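PDB 3GG8: pyruvate kinase from Toxoplasma gondii, which catalyses the last step of glycolysis, transferring the phosphoryl group of phosphoenolpyruvate to ADP to give pyruvate and ATP. Local coordinates for residues 107-112 and 139-144; 125-130 and 176-181; 150-155 and 167-172. All blocks are in the same frame, centred on the assembly; numbering follows the deposited sequence.

Contact 1: residues 107-112 and 139-144; sequences IRTGFL and TTIACS
Ile107 meets Cys143 and Ser144 where the chain leaves the (beta/alpha)8 barrel of pyruvate kinase for the small beta-rich B domain, inserted after the third barrel strand, 97-101. The CG2 branch of Ile107 lies 3.6 Å from Cys143 SG, an apolar contact alongside Met193.

At Arg108 the backbone becomes the gripping element. Its N-H is received by Ser144 OG at 2.9 Å with an N-H...O angle of 159°, and its carbonyl O takes the amide N of Ser144 at 2.8 Å. Ser144 thus pairs with both the backbone N-H and the carbonyl of Arg108, and the chi1 of 65° that sets Ser144 OG between its own N and carbonyl carbon is what brings the hydroxyl round to this amide. The guanidinium of Arg108 leads away, toward a weak, long ion pair with Glu106.

Thr109, bridged to Cys143 through the backbone, turns CG2 to the CD1 tip of Ile141, 3.8 Å off, the two side chains crossing obliquely; its OG1 is hydrogen-bonded to Lys191 N instead. Gly110 N then donates to Ala142 O at 2.7 Å, but bent (133°), arriving from above the carbonyl plane. Having no side chain, Gly110 lets Ala142 CB come near its CA.

Further on, the contact becomes purely apolar. Leu112 and Ile141 run alongside each other in the same direction, both touching Ile118, with Leu112 CD2 4.1 Å from Ile141 CG2.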
# COMPACT_ATOMS: atom_id res chain seq x y z
N ILE C 107 50.58 -8.48 4.05
CA ILE C 107 51.26 -9.76 4.24
C ILE C 107 51.88 -10.14 2.91
O ILE C 107 51.23 -10.02 1.86
CB ILE C 107 50.32 -10.88 4.74
CG1 ILE C 107 49.64 -10.46 6.04
CG2 ILE C 107 51.12 -12.17 4.95
CD1 ILE C 107 48.48 -11.34 6.48
N ARG C 108 53.14 -10.58 2.96
CA ARG C 108 53.86 -10.96 1.75
C ARG C 108 54.68 -12.23 1.94
O ARG C 108 55.11 -12.56 3.06
CB ARG C 108 54.75 -9.80 1.26
CG ARG C 108 54.04 -8.85 0.30
CD ARG C 108 54.83 -7.59 0.01
NE ARG C 108 54.87 -7.30 -1.43
CZ ARG C 108 53.88 -6.76 -2.15
NH1 ARG C 108 54.05 -6.56 -3.45
NH2 ARG C 108 52.73 -6.43 -1.57
N THR C 109 54.88 -12.96 0.85
CA THR C 109 55.84 -14.07 0.84
C THR C 109 57.26 -13.50 0.88
O THR C 109 57.47 -12.32 0.65
CB THR C 109 55.69 -14.99 -0.40
OG1 THR C 109 55.99 -14.25 -1.59
CG2 THR C 109 54.28 -15.56 -0.51
N GLY C 110 58.24 -14.35 1.18
CA GLY C 110 59.63 -13.92 1.19
C GLY C 110 60.34 -14.13 -0.13
O GLY C 110 59.72 -14.16 -1.20
N PHE C 111 61.66 -14.31 -0.04
CA PHE C 111 62.52 -14.41 -1.21
C PHE C 111 62.74 -15.86 -1.65
O PHE C 111 62.68 -16.76 -0.83
CB PHE C 111 63.86 -13.71 -0.95
CG PHE C 111 63.73 -12.23 -0.71
CD1 PHE C 111 63.60 -11.36 -1.78
CD2 PHE C 111 63.70 -11.72 0.59
CE1 PHE C 111 63.46 -9.99 -1.57
CE2 PHE C 111 63.57 -10.35 0.81
CZ PHE C 111 63.45 -9.48 -0.27
N LEU C 112 62.98 -16.04 -2.94
CA LEU C 112 63.17 -17.36 -3.55
C LEU C 112 64.62 -17.54 -4.01
O LEU C 112 65.30 -16.58 -4.37
CB LEU C 112 62.19 -17.56 -4.71
CG LEU C 112 60.70 -17.70 -4.33
CD1 LEU C 112 59.77 -17.67 -5.54
CD2 LEU C 112 60.47 -18.98 -3.50
N THR C 139 59.61 -26.30 -1.76
CA THR C 139 59.06 -26.97 -0.58
C THR C 139 58.73 -26.03 0.61
O THR C 139 57.73 -26.25 1.30
CB THR C 139 60.00 -28.07 -0.07
OG1 THR C 139 61.01 -27.50 0.76
CG2 THR C 139 60.63 -28.85 -1.25
N THR C 140 59.59 -25.04 0.85
CA THR C 140 59.41 -24.11 1.98
C THR C 140 59.58 -22.64 1.59
O THR C 140 60.51 -22.28 0.88
CB THR C 140 60.29 -24.50 3.23
OG1 THR C 140 60.68 -23.32 3.96
CG2 THR C 140 61.54 -25.28 2.85
N ILE C 141 58.65 -21.79 2.04
CA ILE C 141 58.73 -20.34 1.82
C ILE C 141 58.55 -19.54 3.11
O ILE C 141 58.09 -20.07 4.13
CB ILE C 141 57.72 -19.85 0.70
CG1 ILE C 141 56.26 -19.96 1.14
CG2 ILE C 141 57.96 -20.57 -0.63
CD1 ILE C 141 55.30 -19.15 0.26
N ALA C 142 58.93 -18.26 3.07
CA ALA C 142 58.78 -17.35 4.21
C ALA C 142 57.59 -16.41 4.04
O ALA C 142 57.19 -16.11 2.91
CB ALA C 142 60.04 -16.55 4.41
N CYS C 143 57.03 -15.98 5.16
CA CYS C 143 55.88 -15.07 5.20
C CYS C 143 56.16 -13.92 6.18
O CYS C 143 56.64 -14.16 7.29
CB CYS C 143 54.62 -15.84 5.61
SG CYS C 143 53.21 -14.86 6.14
N SER C 144 55.86 -12.68 5.78
CA SER C 144 56.21 -11.49 6.57
C SER C 144 55.45 -11.36 7.89
O SER C 144 55.85 -10.60 8.78
CB SER C 144 55.98 -10.23 5.74
OG SER C 144 54.60 -10.09 5.46

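Contact 2: residues 125-130 and 176-181; sequences TLKIVT and YVITQA
The ring of Tyr176 has the ammonium of Lys127 over one face: NZ stands 5.0 Å from the ring centroid and only 15° off the normal, a cation-pi pair. Ile178 CG1 meets the ring at its edge, in plane, while the phenol OH is hydrogen-bonded to Glu171 OE1 on the next strand. Lys127 reaches this place by an extended chain. On the way its CD passes 4.0 Å from Ile178 CD1, and CE comes just as near Tyr176 CB, so the aliphatic stem is packed along its length up to the ammonium. On the same side of the sheet Thr125 CG2 touches Ile178 CG2, and Val129 CG1 lies against Tyr176 CB.

These side chains decorate an antiparallel pair, strands 125-129 and 176-181, at the middle of the mixed sheet of the B domain, the lid of pyruvate kinase. Leu126 with Thr179 and Ile128 with Val177 are its hydrogen-bonded pairs; Thr125 with Gln180, Lys127 with Ile178 and Val129 with Tyr176 are the non-hydrogen-bonded ones, where CA-H groups approach carbonyl oxygens. Ile128 N to Val177 O, 2.8 Å, is the straighter of that pair's two bonds at 166°, the return bond being more bent.

Leu126 O is gripped twice. Thr179 N reaches it at 2.8 Å from above the carbonyl plane, and Thr179 OG1 donates to it at 2.7 Å, tilted only slightly from that plane. A chi1 of 72° swings the hydroxyl across to the neighbouring strand and leaves the methyl CG2 to face Ile128 CD1, 4.2 Å away on the buried side, where Leu126 and Ile128 also touch Ile141.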
# COMPACT_ATOMS: atom_id res chain seq x y z
N THR C 125 53.03 -30.55 -0.79
CA THR C 125 53.27 -29.96 0.53
C THR C 125 54.10 -28.67 0.42
O THR C 125 55.15 -28.66 -0.21
CB THR C 125 54.04 -30.98 1.41
OG1 THR C 125 53.20 -32.12 1.65
CG2 THR C 125 54.48 -30.38 2.74
N LEU C 126 53.61 -27.60 1.06
CA LEU C 126 54.37 -26.35 1.19
C LEU C 126 54.46 -25.89 2.65
O LEU C 126 53.45 -25.58 3.29
CB LEU C 126 53.77 -25.24 0.33
CG LEU C 126 54.28 -23.80 0.45
CD1 LEU C 126 55.74 -23.65 0.00
CD2 LEU C 126 53.37 -22.88 -0.38
N LYS C 127 55.68 -25.83 3.16
CA LYS C 127 55.94 -25.27 4.48
C LYS C 127 56.00 -23.76 4.35
O LYS C 127 56.69 -23.24 3.46
CB LYS C 127 57.25 -25.83 5.04
CG LYS C 127 57.55 -25.44 6.47
CD LYS C 127 58.56 -26.41 7.04
CE LYS C 127 59.26 -25.85 8.28
NZ LYS C 127 60.16 -26.90 8.86
N ILE C 128 55.27 -23.05 5.20
CA ILE C 128 55.41 -21.60 5.27
C ILE C 128 55.96 -21.21 6.62
O ILE C 128 55.31 -21.41 7.64
CB ILE C 128 54.10 -20.86 4.97
CG1 ILE C 128 53.59 -21.24 3.57
CG2 ILE C 128 54.29 -19.33 5.08
CD1 ILE C 128 52.25 -20.62 3.23
N VAL C 129 57.16 -20.65 6.63
CA VAL C 129 57.86 -20.30 7.87
C VAL C 129 57.75 -18.82 8.23
O VAL C 129 57.40 -17.98 7.39
CB VAL C 129 59.37 -20.72 7.85
CG1 VAL C 129 59.54 -22.20 7.45
CG2 VAL C 129 60.20 -19.79 6.94
N THR C 130 58.07 -18.52 9.49
CA THR C 130 57.99 -17.18 10.05
C THR C 130 59.34 -16.41 9.99
O THR C 130 59.37 -15.20 10.14
CB THR C 130 57.42 -17.27 11.52
OG1 THR C 130 55.98 -17.23 11.49
CG2 THR C 130 57.93 -16.14 12.40
N TYR C 176 56.02 -21.77 12.09
CA TYR C 176 55.79 -22.35 10.76
C TYR C 176 54.39 -22.95 10.68
O TYR C 176 53.73 -23.18 11.69
CB TYR C 176 56.82 -23.44 10.43
CG TYR C 176 56.58 -24.74 11.17
CD1 TYR C 176 57.18 -24.97 12.41
CD2 TYR C 176 55.74 -25.74 10.64
CE1 TYR C 176 56.97 -26.15 13.10
CE2 TYR C 176 55.51 -26.92 11.34
CZ TYR C 176 56.13 -27.12 12.57
OH TYR C 176 55.93 -28.29 13.28
N VAL C 177 54.00 -23.25 9.45
CA VAL C 177 52.73 -23.87 9.12
C VAL C 177 53.02 -24.82 7.95
O VAL C 177 53.78 -24.48 7.04
CB VAL C 177 51.68 -22.77 8.75
CG1 VAL C 177 50.53 -23.32 7.93
CG2 VAL C 177 51.15 -22.09 10.02
N ILE C 178 52.47 -26.03 8.03
CA ILE C 178 52.51 -26.98 6.92
C ILE C 178 51.23 -26.81 6.12
O ILE C 178 50.14 -26.76 6.68
CB ILE C 178 52.65 -28.48 7.38
CG1 ILE C 178 53.74 -28.65 8.46
CG2 ILE C 178 52.92 -29.42 6.20
CD1 ILE C 178 55.15 -28.24 8.02
N THR C 179 51.37 -26.67 4.82
CA THR C 179 50.19 -26.47 4.00
C THR C 179 50.19 -27.46 2.84
O THR C 179 51.17 -28.16 2.61
CB THR C 179 50.07 -25.02 3.47
OG1 THR C 179 51.05 -24.79 2.46
CG2 THR C 179 50.24 -24.01 4.59
N GLN C 180 49.07 -27.51 2.13
CA GLN C 180 48.95 -28.39 0.99
C GLN C 180 48.30 -27.65 -0.18
O GLN C 180 47.21 -27.09 -0.04
CB GLN C 180 48.11 -29.59 1.42
CG GLN C 180 48.25 -30.80 0.56
CD GLN C 180 47.10 -31.75 0.79
OE1 GLN C 180 47.25 -32.79 1.43
NE2 GLN C 180 45.92 -31.37 0.30
N ALA C 181 48.98 -27.63 -1.32
CA ALA C 181 48.49 -26.90 -2.49
C ALA C 181 47.15 -27.45 -3.00
O ALA C 181 47.01 -28.64 -3.20
CB ALA C 181 49.54 -26.92 -3.60

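Contact 3: residues 150-155 and 167-172; sequences QSVKPG and VKVVEV
Val169 meets the 150-155 loop with each carbon of its side chain. CB lies 3.5 Å from Lys153 O. CG1 runs beside that same carbonyl and lies 3.8 Å from Val152 CG1. The other branch, CG2, meets Val152 CG1 at 3.5 Å, a squeezed methyl-methyl contact in which the two valines meet tip to tip.

Val172, three residues along, brings CG1 to 3.5 Å from Val152 O and also touches Pro154 CD, the proline and valine side chains crossing at about a right angle. The polar tie is a single backbone bond, from Gly155 N to Val169 O, 2.7 Å long and nearly straight at 163°. Gly155 takes a positive phi, a backbone shape that glycine accepts easily, just before strand 157-160 begins.

Between Val169 and Val172, Val170 and Glu171 both lie opposite Ile178 in a classic beta bulge. In the B-domain sheet, strand 165-172 has 176-181 on one flank and 157-160 on the other, and Val152 and Val169 pack on Ile158 and Val177 from these two strands.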
# COMPACT_ATOMS: atom_id res chain seq x y z
N GLN C 150 49.88 -18.57 14.79
CA GLN C 150 48.96 -18.31 15.89
C GLN C 150 47.66 -17.61 15.41
O GLN C 150 46.89 -17.10 16.22
CB GLN C 150 49.66 -17.47 16.97
CG GLN C 150 50.77 -18.21 17.76
CD GLN C 150 52.12 -18.22 17.04
OE1 GLN C 150 52.57 -17.19 16.55
NE2 GLN C 150 52.77 -19.38 17.01
N SER C 151 47.44 -17.58 14.10
CA SER C 151 46.26 -16.94 13.53
C SER C 151 45.47 -17.97 12.74
O SER C 151 44.24 -18.01 12.76
CB SER C 151 46.68 -15.78 12.62
OG SER C 151 47.51 -14.85 13.31
N VAL C 152 46.22 -18.81 12.05
CA VAL C 152 45.72 -19.84 11.17
C VAL C 152 45.63 -21.17 11.94
O VAL C 152 46.38 -21.39 12.90
CB VAL C 152 46.63 -19.86 9.89
CG1 VAL C 152 47.39 -21.14 9.72
CG2 VAL C 152 45.87 -19.44 8.65
N LYS C 153 44.66 -22.01 11.57
CA LYS C 153 44.48 -23.34 12.19
C LYS C 153 44.30 -24.38 11.09
O LYS C 153 43.95 -24.01 9.96
CB LYS C 153 43.26 -23.35 13.12
CG LYS C 153 43.34 -22.38 14.31
CD LYS C 153 42.27 -22.67 15.36
CE LYS C 153 41.69 -21.37 15.95
NZ LYS C 153 42.72 -20.37 16.42
N PRO C 154 44.53 -25.68 11.39
CA PRO C 154 44.27 -26.73 10.40
C PRO C 154 42.90 -26.58 9.73
O PRO C 154 41.89 -26.41 10.42
CB PRO C 154 44.31 -28.01 11.24
CG PRO C 154 45.26 -27.70 12.35
CD PRO C 154 45.07 -26.23 12.66
N GLY C 155 42.85 -26.63 8.41
CA GLY C 155 41.58 -26.53 7.71
C GLY C 155 41.38 -25.17 7.08
O GLY C 155 40.65 -25.04 6.09
N VAL C 167 46.44 -22.74 -0.73
CA VAL C 167 46.87 -23.84 0.13
C VAL C 167 45.91 -24.02 1.31
O VAL C 167 45.37 -23.05 1.84
CB VAL C 167 48.35 -23.69 0.61
CG1 VAL C 167 49.32 -23.63 -0.58
CG2 VAL C 167 48.53 -22.46 1.50
N LYS C 168 45.67 -25.28 1.68
CA LYS C 168 44.91 -25.61 2.90
C LYS C 168 45.91 -25.91 4.01
O LYS C 168 46.87 -26.66 3.80
CB LYS C 168 43.99 -26.82 2.67
CG LYS C 168 42.75 -26.88 3.59
CD LYS C 168 42.40 -28.31 4.02
CE LYS C 168 41.45 -29.04 3.05
NZ LYS C 168 40.03 -28.52 3.10
N VAL C 169 45.69 -25.32 5.19
CA VAL C 169 46.56 -25.56 6.35
C VAL C 169 46.35 -26.97 6.93
O VAL C 169 45.23 -27.36 7.25
CB VAL C 169 46.37 -24.48 7.47
CG1 VAL C 169 47.25 -24.79 8.68
CG2 VAL C 169 46.67 -23.08 6.95
N VAL C 170 47.45 -27.71 7.07
CA VAL C 170 47.40 -29.09 7.54
C VAL C 170 47.89 -29.19 9.01
O VAL C 170 47.35 -29.97 9.80
CB VAL C 170 48.20 -30.02 6.58
CG1 VAL C 170 48.58 -31.34 7.24
CG2 VAL C 170 47.39 -30.28 5.31
N GLU C 171 48.88 -28.37 9.36
CA GLU C 171 49.49 -28.41 10.68
C GLU C 171 50.08 -27.04 11.00
O GLU C 171 50.48 -26.31 10.10
CB GLU C 171 50.60 -29.46 10.72
CG GLU C 171 51.67 -29.21 11.77
CD GLU C 171 52.69 -30.34 11.90
OE1 GLU C 171 53.75 -30.12 12.54
OE2 GLU C 171 52.44 -31.45 11.36
N VAL C 172 50.11 -26.70 12.30
CA VAL C 172 50.72 -25.46 12.77
C VAL C 172 51.80 -25.75 13.79
O VAL C 172 51.64 -26.62 14.64
CB VAL C 172 49.67 -24.45 13.37
CG1 VAL C 172 48.62 -24.08 12.34
CG2 VAL C 172 49.02 -24.99 14.65

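Overall arrangement
All three contacts illustrate how neighbouring strands of one sheet, and the loops against them, are held together. Contact 1 is the buried one, contacts 2 and 3 only partly so, and most residues of contact 3 are exposed. Contacts 1 and 2 use adjacent strands, 140-142 and 125-129, joined by backbone bonds; contacts 2 and 3 adjoin through 176-181 and 165-172. Contacts 1 and 3 do not touch, their centres lying about 16 Å apart on either side of contact 2. Chemistry follows place: regular antiparallel pairing in the middle of the sheet, with one lysine-tyrosine cation-pi pair on its more exposed face, backbone and serine bonds on the entering chain, and mainly valine packing at the loop.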